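Local coordinates for enoyl-CoA hydratase (Mycobacterium tuberculosis, PDB 4JJT), which probably acts as a lyase of the crotonase family, adding water across the double bond of enoyl-CoA thioesters, at residues D14-T19 with D49-V54. Residues are numbered along the deposited sequence; the frame is centred on the assembly and turned at random.
Sequences DERVRT and DDDIDV
Arg16 grips the carboxylate of Asp53 side-on where two parallel strands of the crotonase-fold sheet, 17-22 and 54-59, begin to pair. NE points straight at Asp53 OD2 within the guanidinium plane, while NH2 reaches Asp53 OD1 on its syn side at 3.0 Å. The two flat groups are not coplanar, their planes lying 47° apart, and OD2 is approached from above the carboxylate plane. A bend at chi3 (62°) swings the guanidinium toward the carbonyls of the 49-52 beta turn: Asp51 O lies over one face, and NH2 gives a weak bond to Asp50 O. The backbones join through Asp53 N to Arg16 O (3.0 Å) and Arg18 N to Val54 O (2.9 Å), on either side of Val17, which forms a parallel bridge with Val54; the side chains of both valines pack against Ala189 of helix 181-193. Arg18 lays its guanidinium over Ile52 CG1 and reaches Asp49 OD2 through NH2 in a long salt bridge of 3.5 Å; Arg18 NE is hydrogen-bonded to Thr13 OG1. Behind this shell, Arg201 forms a second salt bridge to Asp53 OD1, so that carboxylate probably balances two positive charges. The turn itself is tied by an Asx turn, with Asp51 N donating to Asp49 OD1 at 3.1 Å.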
# COMPACT_ATOMS: atom_id res chain seq x y z
N ASP A 14 -6.20 -37.61 -14.55
CA ASP A 14 -5.16 -38.63 -14.63
C ASP A 14 -4.07 -38.37 -13.60
O ASP A 14 -3.38 -37.35 -13.66
CB ASP A 14 -4.56 -38.65 -16.04
CG ASP A 14 -3.50 -39.72 -16.21
OD1 ASP A 14 -3.87 -40.91 -16.29
OD2 ASP A 14 -2.30 -39.37 -16.28
N GLU A 15 -3.91 -39.31 -12.67
CA GLU A 15 -2.92 -39.21 -11.60
C GLU A 15 -3.06 -37.92 -10.80
O GLU A 15 -2.10 -37.17 -10.63
CB GLU A 15 -1.50 -39.33 -12.16
CG GLU A 15 -1.16 -40.70 -12.71
CD GLU A 15 -0.91 -41.73 -11.63
OE1 GLU A 15 -0.94 -42.94 -11.93
OE2 GLU A 15 -0.67 -41.32 -10.47
N ARG A 16 -4.28 -37.66 -10.33
CA ARG A 16 -4.58 -36.50 -9.50
C ARG A 16 -4.32 -35.17 -10.20
O ARG A 16 -4.14 -34.14 -9.55
CB ARG A 16 -3.82 -36.57 -8.17
CG ARG A 16 -4.00 -37.88 -7.43
CD ARG A 16 -3.27 -37.87 -6.09
NE ARG A 16 -3.80 -36.83 -5.21
CZ ARG A 16 -4.88 -36.97 -4.46
NH1 ARG A 16 -5.57 -38.11 -4.48
NH2 ARG A 16 -5.29 -35.98 -3.68
N VAL A 17 -4.32 -35.20 -11.53
CA VAL A 17 -4.14 -33.99 -12.32
C VAL A 17 -5.34 -33.76 -13.22
O VAL A 17 -5.71 -34.62 -14.03
CB VAL A 17 -2.87 -34.06 -13.19
CG1 VAL A 17 -2.77 -32.84 -14.10
CG2 VAL A 17 -1.63 -34.18 -12.32
N ARG A 18 -5.96 -32.59 -13.08
CA ARG A 18 -7.13 -32.22 -13.87
C ARG A 18 -6.75 -31.31 -15.04
O ARG A 18 -6.30 -30.19 -14.84
CB ARG A 18 -8.16 -31.53 -12.97
CG ARG A 18 -9.31 -30.86 -13.71
CD ARG A 18 -10.25 -31.89 -14.32
NE ARG A 18 -10.57 -32.96 -13.38
CZ ARG A 18 -11.50 -32.88 -12.44
NH1 ARG A 18 -12.20 -31.77 -12.28
NH2 ARG A 18 -11.72 -33.92 -11.64
N THR A 19 -6.94 -31.81 -16.25
CA THR A 19 -6.61 -31.03 -17.44
C THR A 19 -7.86 -30.40 -18.03
O THR A 19 -8.86 -31.09 -18.26
CB THR A 19 -5.92 -31.89 -18.51
OG1 THR A 19 -4.84 -32.62 -17.92
CG2 THR A 19 -5.38 -31.01 -19.63
N ASP A 49 -12.68 -30.64 -5.42
CA ASP A 49 -12.43 -32.08 -5.52
C ASP A 49 -11.17 -32.49 -4.76
O ASP A 49 -10.06 -32.10 -5.13
CB ASP A 49 -12.31 -32.50 -6.99
CG ASP A 49 -12.55 -33.98 -7.21
OD1 ASP A 49 -12.42 -34.76 -6.23
OD2 ASP A 49 -12.87 -34.38 -8.35
N ASP A 50 -11.35 -33.29 -3.71
CA ASP A 50 -10.23 -33.72 -2.88
C ASP A 50 -9.28 -34.68 -3.59
O ASP A 50 -8.18 -34.94 -3.11
CB ASP A 50 -10.73 -34.36 -1.58
CG ASP A 50 -11.37 -33.36 -0.64
OD1 ASP A 50 -11.14 -32.14 -0.82
OD2 ASP A 50 -12.09 -33.78 0.28
N ASP A 51 -9.70 -35.20 -4.74
CA ASP A 51 -8.88 -36.13 -5.50
C ASP A 51 -8.04 -35.42 -6.56
O ASP A 51 -7.39 -36.07 -7.38
CB ASP A 51 -9.74 -37.22 -6.15
CG ASP A 51 -10.27 -38.22 -5.14
OD1 ASP A 51 -9.58 -38.47 -4.13
OD2 ASP A 51 -11.37 -38.77 -5.37
N ILE A 52 -8.07 -34.10 -6.54
CA ILE A 52 -7.30 -33.29 -7.47
C ILE A 52 -6.26 -32.46 -6.72
O ILE A 52 -6.56 -31.89 -5.68
CB ILE A 52 -8.21 -32.37 -8.31
CG1 ILE A 52 -9.24 -33.20 -9.08
CG2 ILE A 52 -7.40 -31.52 -9.27
CD1 ILE A 52 -8.62 -34.23 -10.00
N ASP A 53 -5.04 -32.42 -7.25
CA ASP A 53 -3.97 -31.65 -6.63
C ASP A 53 -3.47 -30.52 -7.52
O ASP A 53 -3.08 -29.46 -7.04
CB ASP A 53 -2.81 -32.57 -6.24
CG ASP A 53 -3.18 -33.57 -5.17
OD1 ASP A 53 -4.11 -33.29 -4.38
OD2 ASP A 53 -2.54 -34.65 -5.11
N VAL A 54 -3.46 -30.77 -8.83
CA VAL A 54 -2.94 -29.80 -9.79
C VAL A 54 -3.87 -29.68 -11.00
O VAL A 54 -4.45 -30.67 -11.44
CB VAL A 54 -1.52 -30.20 -10.30
CG1 VAL A 54 -0.96 -29.14 -11.23
CG2 VAL A 54 -0.57 -30.41 -9.13